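Local coordinates for cytochrome C2 (Rhodobacter sphaeroides, PDB 1CXC), which carries electrons through its covalently bound heme c, acting in purple photosynthetic bacteria as the donor that re-reduces oxidized bacteriochlorophyll, at residues Q1-C15 against A108-V120. Sequence-based numbering, arbitrary orientation.
Sequences QEGDPEAGAKAFNQC and ADAHNIWAYLQQV. With HEC (heme c), chain B.
The crossing of the N- and C-terminal helices of cytochrome c brings Gly-8 against the backbone of Asn-112 and Ile-113 and sets Ala-9 on the ring of Tyr-116. Helix 5-11 and helix 108-120 run at 104° to each other, their axes 6.8 Å apart, a closeness consistent with glycine at the crossing: Gly-8 CA lies 3.3 Å from Asn-112 O in a CA-H...O contact, and with no side chain at Gly-8 the two backbones meet directly. Just beyond, the Tyr-116 ring, its CG anti to the backbone N (chi1 167°), presents one face to Ala-9, whose CA sits 3.6 Å from the ring centroid, almost on the normal, as a CH-pi contact; Val-120 CG2 covers the opposite face near the rim. Tyr-116 CE2 also meets Phe-12 CG at 3.9 Å, the two ring planes inclined at 49°. On the heme side, the branches of Ile-113 part: CG1 packs on Ala-11 CB at 3.8 Å, while CG2 faces the edge of the Phe-12 ring and approaches heme CMB. Cys-15 SG is bonded to heme CAB, so the end of segment 1-15 is tethered directly to the porphyrin. At the far end a water accepts from Gln-1 N and Gly-3 N and donates to His-111 O, 2.9 Å away, bridging the chain start to the second helix, while His-111 ND1 is hydrogen-bonded to Glu-73 of helix 73-81. The crossing of the terminal helices, with glycine and aromatic residues at the interface, beside the thioether-linked heme, is the hallmark of the class I cytochrome c fold.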
loop_
_atom_site.group_PDB
_atom_site.type_symbol
_atom_site.label_atom_id
_atom_site.label_comp_id
_atom_site.label_asym_id
_atom_site.label_seq_id
_atom_site.Cartn_x
_atom_site.Cartn_y
_atom_site.Cartn_z
ATOM N N GLN A 1 -1.973 14.235 -0.212
ATOM C CA GLN A 1 -1.940 15.585 0.300
ATOM C C GLN A 1 -1.171 16.652 -0.407
ATOM O O GLN A 1 -1.841 17.601 -0.759
ATOM C CB GLN A 1 -1.564 15.653 1.717
ATOM C CG GLN A 1 -2.802 16.226 2.305
ATOM C CD GLN A 1 -3.981 15.477 1.797
ATOM O OE1 GLN A 1 -3.909 14.661 0.855
ATOM N NE2 GLN A 1 -5.107 15.705 2.412
ATOM N N GLU A 2 0.103 16.879 -0.121
ATOM C CA GLU A 2 0.744 17.916 -0.912
ATOM C C GLU A 2 1.287 17.374 -2.225
ATOM O O GLU A 2 1.649 18.137 -3.125
ATOM C CB GLU A 2 1.846 18.575 -0.123
ATOM C CG GLU A 2 1.235 19.286 1.069
ATOM C CD GLU A 2 1.743 20.694 1.256
ATOM O OE1 GLU A 2 2.877 20.820 1.710
ATOM O OE2 GLU A 2 0.913 21.593 1.297
ATOM N N GLY A 3 1.089 16.083 -2.443
ATOM C CA GLY A 3 1.554 15.442 -3.658
ATOM C C GLY A 3 0.641 15.743 -4.829
ATOM O O GLY A 3 -0.436 16.317 -4.682
ATOM N N ASP A 4 1.086 15.394 -6.029
ATOM C CA ASP A 4 0.289 15.647 -7.222
ATOM C C ASP A 4 -0.391 14.373 -7.679
ATOM O O ASP A 4 0.285 13.402 -7.995
ATOM C CB ASP A 4 1.234 16.145 -8.320
ATOM C CG ASP A 4 0.738 16.071 -9.757
ATOM O OD1 ASP A 4 -0.463 16.019 -9.965
ATOM O OD2 ASP A 4 1.497 16.536 -10.590
ATOM N N PRO A 5 -1.703 14.271 -7.519
ATOM C CA PRO A 5 -2.434 13.067 -7.853
ATOM C C PRO A 5 -2.276 12.602 -9.302
ATOM O O PRO A 5 -2.548 11.429 -9.570
ATOM C CB PRO A 5 -3.877 13.401 -7.522
ATOM C CG PRO A 5 -3.985 14.889 -7.347
ATOM C CD PRO A 5 -2.570 15.436 -7.359
ATOM N N GLU A 6 -2.271 13.531 -10.278
ATOM C CA GLU A 6 -2.146 13.114 -11.674
ATOM C C GLU A 6 -0.789 12.482 -11.907
ATOM O O GLU A 6 -0.654 11.523 -12.672
ATOM C CB GLU A 6 -2.344 14.299 -12.613
ATOM C CG GLU A 6 -3.600 15.089 -12.297
ATOM C CD GLU A 6 -3.839 16.230 -13.271
ATOM O OE1 GLU A 6 -3.128 17.236 -13.173
ATOM O OE2 GLU A 6 -4.482 15.974 -14.290
ATOM N N ALA A 7 0.272 13.094 -11.370
ATOM C CA ALA A 7 1.573 12.493 -11.501
ATOM C C ALA A 7 1.525 11.173 -10.748
ATOM O O ALA A 7 2.204 10.202 -11.077
ATOM C CB ALA A 7 2.625 13.372 -10.856
ATOM N N GLY A 8 0.795 11.122 -9.634
ATOM C CA GLY A 8 0.680 9.867 -8.899
ATOM C C GLY A 8 0.046 8.774 -9.746
ATOM O O GLY A 8 0.327 7.600 -9.521
ATOM N N ALA A 9 -1.069 9.078 -10.421
ATOM C CA ALA A 9 -1.723 8.083 -11.263
ATOM C C ALA A 9 -0.725 7.444 -12.214
ATOM O O ALA A 9 -0.897 6.285 -12.568
ATOM C CB ALA A 9 -2.804 8.746 -12.103
ATOM N N LYS A 10 0.150 8.255 -12.845
ATOM C CA LYS A 10 1.151 7.712 -13.750
ATOM C C LYS A 10 2.151 6.865 -13.009
ATOM O O LYS A 10 2.634 5.843 -13.487
ATOM C CB LYS A 10 1.918 8.831 -14.419
ATOM C CG LYS A 10 2.891 8.309 -15.469
ATOM C CD LYS A 10 3.650 9.483 -16.082
ATOM C CE LYS A 10 4.298 9.086 -17.403
ATOM N N ALA A 11 2.621 7.351 -11.870
ATOM C CA ALA A 11 3.596 6.591 -11.110
ATOM C C ALA A 11 3.042 5.275 -10.569
ATOM O O ALA A 11 3.777 4.294 -10.436
ATOM C CB ALA A 11 4.055 7.458 -9.941
ATOM N N PHE A 12 1.714 5.168 -10.492
ATOM C CA PHE A 12 1.057 3.963 -9.997
ATOM C C PHE A 12 1.117 2.801 -10.995
ATOM O O PHE A 12 0.897 1.632 -10.666
ATOM C CB PHE A 12 -0.396 4.284 -9.641
ATOM C CG PHE A 12 -1.105 3.165 -8.895
ATOM C CD1 PHE A 12 -0.737 2.873 -7.593
ATOM C CD2 PHE A 12 -2.017 2.374 -9.555
ATOM C CE1 PHE A 12 -1.272 1.766 -6.963
ATOM C CE2 PHE A 12 -2.546 1.264 -8.929
ATOM C CZ PHE A 12 -2.172 0.956 -7.633
ATOM N N ASN A 13 1.497 3.064 -12.245
ATOM C CA ASN A 13 1.587 1.965 -13.187
ATOM C C ASN A 13 2.575 0.958 -12.681
ATOM O O ASN A 13 2.442 -0.210 -12.976
ATOM C CB ASN A 13 2.096 2.409 -14.545
ATOM C CG ASN A 13 1.228 3.434 -15.247
ATOM O OD1 ASN A 13 1.752 4.343 -15.894
ATOM N ND2 ASN A 13 -0.102 3.327 -15.158
ATOM N N GLN A 14 3.658 1.385 -12.032
ATOM C CA GLN A 14 4.640 0.424 -11.543
ATOM C C GLN A 14 4.035 -0.591 -10.589
ATOM O O GLN A 14 4.589 -1.668 -10.372
ATOM C CB GLN A 14 5.774 1.089 -10.785
ATOM C CG GLN A 14 5.846 2.602 -10.872
ATOM C CD GLN A 14 7.209 3.128 -10.438
ATOM O OE1 GLN A 14 8.190 2.385 -10.364
ATOM N NE2 GLN A 14 7.310 4.420 -10.141
ATOM N N CYS A 15 3.087 -0.139 -9.788
ATOM C CA CYS A 15 2.432 -0.991 -8.814
ATOM C C CYS A 15 1.451 -1.977 -9.427
ATOM O O CYS A 15 1.161 -2.998 -8.818
ATOM C CB CYS A 15 1.635 -0.120 -7.840
ATOM S SG CYS A 15 2.473 1.369 -7.259
ATOM N N ALA A 108 9.407 11.456 -3.930
ATOM C CA ALA A 108 8.386 12.247 -4.595
ATOM C C ALA A 108 7.309 11.363 -5.181
ATOM O O ALA A 108 6.133 11.694 -5.157
ATOM C CB ALA A 108 9.017 13.037 -5.729
ATOM N N ASP A 109 7.681 10.260 -5.820
ATOM C CA ASP A 109 6.668 9.381 -6.370
ATOM C C ASP A 109 5.807 8.802 -5.250
ATOM O O ASP A 109 4.607 8.624 -5.411
ATOM C CB ASP A 109 7.321 8.227 -7.112
ATOM C CG ASP A 109 7.789 8.589 -8.513
ATOM O OD1 ASP A 109 7.915 9.778 -8.772
ATOM O OD2 ASP A 109 8.406 7.726 -9.135
ATOM N N ALA A 110 6.400 8.510 -4.076
ATOM C CA ALA A 110 5.632 7.971 -2.957
ATOM C C ALA A 110 4.581 8.955 -2.485
ATOM O O ALA A 110 3.429 8.568 -2.282
ATOM C CB ALA A 110 6.548 7.713 -1.781
ATOM N N HIS A 111 4.930 10.236 -2.373
ATOM C CA HIS A 111 3.959 11.228 -1.981
ATOM C C HIS A 111 2.908 11.428 -3.070
ATOM O O HIS A 111 1.760 11.696 -2.773
ATOM C CB HIS A 111 4.654 12.554 -1.711
ATOM C CG HIS A 111 5.427 12.569 -0.410
ATOM N ND1 HIS A 111 4.825 12.573 0.764
ATOM C CD2 HIS A 111 6.777 12.598 -0.263
ATOM C CE1 HIS A 111 5.779 12.577 1.648
ATOM N NE2 HIS A 111 6.944 12.613 1.038
ATOM N N ASN A 112 3.292 11.428 -4.358
ATOM C CA ASN A 112 2.320 11.606 -5.440
ATOM C C ASN A 112 1.315 10.474 -5.485
ATOM O O ASN A 112 0.122 10.674 -5.722
ATOM C CB ASN A 112 3.016 11.704 -6.791
ATOM C CG ASN A 112 3.867 12.961 -6.929
ATOM O OD1 ASN A 112 4.810 13.011 -7.742
ATOM N ND2 ASN A 112 3.608 13.998 -6.119
ATOM N N ILE A 113 1.791 9.257 -5.319
ATOM C CA ILE A 113 0.923 8.106 -5.310
ATOM C C ILE A 113 -0.016 8.165 -4.106
ATOM O O ILE A 113 -1.213 7.926 -4.245
ATOM C CB ILE A 113 1.769 6.823 -5.290
ATOM C CG1 ILE A 113 2.437 6.574 -6.643
ATOM C CG2 ILE A 113 0.891 5.641 -4.897
ATOM C CD1 ILE A 113 3.403 5.383 -6.623
ATOM N N TRP A 114 0.431 8.694 -2.958
ATOM C CA TRP A 114 -0.481 8.792 -1.826
ATOM C C TRP A 114 -1.570 9.815 -2.138
ATOM O O TRP A 114 -2.744 9.616 -1.829
ATOM C CB TRP A 114 0.270 9.211 -0.555
ATOM C CG TRP A 114 -0.680 9.261 0.664
ATOM C CD1 TRP A 114 -1.106 10.456 1.182
ATOM C CD2 TRP A 114 -1.243 8.188 1.301
ATOM N NE1 TRP A 114 -1.935 10.149 2.175
ATOM C CE2 TRP A 114 -2.056 8.803 2.260
ATOM C CE3 TRP A 114 -1.197 6.812 1.191
ATOM C CZ2 TRP A 114 -2.844 8.039 3.119
ATOM C CZ3 TRP A 114 -1.975 6.051 2.057
ATOM C CH2 TRP A 114 -2.789 6.655 3.013
ATOM N N ALA A 115 -1.225 10.922 -2.794
ATOM C CA ALA A 115 -2.230 11.911 -3.121
ATOM C C ALA A 115 -3.256 11.359 -4.117
ATOM O O ALA A 115 -4.458 11.653 -4.044
ATOM C CB ALA A 115 -1.556 13.140 -3.729
ATOM N N TYR A 116 -2.803 10.471 -5.009
ATOM C CA TYR A 116 -3.681 9.843 -5.983
ATOM C C TYR A 116 -4.642 8.890 -5.262
ATOM O O TYR A 116 -5.854 8.919 -5.455
ATOM C CB TYR A 116 -2.794 9.095 -6.992
ATOM C CG TYR A 116 -3.516 8.113 -7.905
ATOM C CD1 TYR A 116 -4.529 8.565 -8.736
ATOM C CD2 TYR A 116 -3.166 6.781 -7.888
ATOM C CE1 TYR A 116 -5.213 7.687 -9.563
ATOM C CE2 TYR A 116 -3.841 5.898 -8.704
ATOM C CZ TYR A 116 -4.858 6.354 -9.535
ATOM O OH TYR A 116 -5.549 5.461 -10.343
ATOM N N LEU A 117 -4.177 8.207 -4.231
ATOM C CA LEU A 117 -5.032 7.287 -3.486
ATOM C C LEU A 117 -6.052 8.039 -2.652
ATOM O O LEU A 117 -7.131 7.538 -2.379
ATOM C CB LEU A 117 -4.194 6.392 -2.578
ATOM C CG LEU A 117 -3.220 5.458 -3.268
ATOM C CD1 LEU A 117 -2.356 4.774 -2.224
ATOM C CD2 LEU A 117 -3.963 4.462 -4.138
ATOM N N GLN A 118 -5.706 9.216 -2.156
ATOM C CA GLN A 118 -6.659 10.003 -1.415
ATOM C C GLN A 118 -7.724 10.520 -2.371
ATOM O O GLN A 118 -8.749 11.055 -1.947
ATOM C CB GLN A 118 -5.953 11.167 -0.739
ATOM C CG GLN A 118 -5.297 10.728 0.556
ATOM C CD GLN A 118 -6.282 10.746 1.731
ATOM O OE1 GLN A 118 -5.915 11.000 2.865
ATOM N NE2 GLN A 118 -7.565 10.501 1.522
ATOM N N GLN A 119 -7.467 10.490 -3.685
ATOM C CA GLN A 119 -8.477 10.940 -4.623
ATOM C C GLN A 119 -9.341 9.806 -5.104
ATOM O O GLN A 119 -10.547 9.917 -5.128
ATOM C CB GLN A 119 -7.883 11.529 -5.892
ATOM C CG GLN A 119 -7.033 12.755 -5.658
ATOM C CD GLN A 119 -7.830 13.885 -5.056
ATOM O OE1 GLN A 119 -8.948 14.176 -5.472
ATOM N NE2 GLN A 119 -7.292 14.519 -4.020
ATOM N N VAL A 120 -8.817 8.611 -5.257
ATOM C CA VAL A 120 -9.648 7.563 -5.797
ATOM C C VAL A 120 -9.878 6.344 -4.913
ATOM O O VAL A 120 -10.599 5.424 -5.313
ATOM C CB VAL A 120 -9.029 7.052 -7.125
ATOM C CG1 VAL A 120 -8.896 8.146 -8.161
ATOM C CG2 VAL A 120 -7.676 6.402 -6.878
HETATM FE FE HEC B . 2.623 -3.644 -2.653
HETATM C CHA HEC B . 1.346 -4.864 0.232
HETATM C CHB HEC B . 1.579 -0.511 -1.818
HETATM C CHC HEC B . 4.082 -2.395 -5.492
HETATM C CHD HEC B . 3.410 -6.814 -3.673
HETATM N NA HEC B . 1.697 -2.838 -1.105
HETATM C C1A HEC B . 1.244 -3.498 0.027
HETATM C C2A HEC B . 0.640 -2.566 0.963
HETATM C C3A HEC B . 0.728 -1.336 0.405
HETATM C C4A HEC B . 1.355 -1.522 -0.893
HETATM C CMA HEC B . 0.342 -0.026 1.078
HETATM C CAA HEC B . -0.050 -2.897 2.278
HETATM C CBA HEC B . -1.559 -2.931 2.088
HETATM C CGA HEC B . -2.354 -3.592 3.202
HETATM O O1A HEC B . -3.294 -4.296 2.896
HETATM O O2A HEC B . -1.906 -3.551 4.343
HETATM N NB HEC B . 2.809 -1.855 -3.460
HETATM C C1B HEC B . 2.240 -0.669 -3.018
HETATM C C2B HEC B . 2.508 0.417 -3.947
HETATM C C3B HEC B . 3.287 -0.079 -4.958
HETATM C C4B HEC B . 3.453 -1.495 -4.650
HETATM C CMB HEC B . 2.006 1.858 -3.797
HETATM C CAB HEC B . 3.867 0.660 -6.029
HETATM C CBB HEC B . 4.864 1.718 -5.806
HETATM N NC HEC B . 3.578 -4.433 -4.208
HETATM C C1C HEC B . 4.131 -3.759 -5.293
HETATM C C2C HEC B . 4.654 -4.691 -6.271
HETATM C C3C HEC B . 4.466 -5.931 -5.763
HETATM C C4C HEC B . 3.786 -5.765 -4.493
HETATM C CMC HEC B . 5.105 -4.346 -7.683
HETATM C CAC HEC B . 4.809 -7.140 -6.359
HETATM C CBC HEC B . 6.166 -7.454 -6.783
HETATM N ND HEC B . 2.406 -5.434 -1.901
HETATM C C1D HEC B . 2.775 -6.660 -2.451
HETATM C C2D HEC B . 2.502 -7.748 -1.537
HETATM C C3D HEC B . 1.989 -7.200 -0.414
HETATM C C4D HEC B . 1.903 -5.772 -0.655
HETATM C CMD HEC B . 2.781 -9.231 -1.772
HETATM C CAD HEC B . 1.840 -7.897 0.930
HETATM C CBD HEC B . 2.973 -7.513 1.880
HETATM C CGD HEC B . 3.230 -8.516 3.013
HETATM O O1D HEC B . 4.264 -8.413 3.656
HETATM O O2D HEC B . 2.285 -9.141 3.465
HETATM O O HOH W 1 0.934 13.626 -0.823
#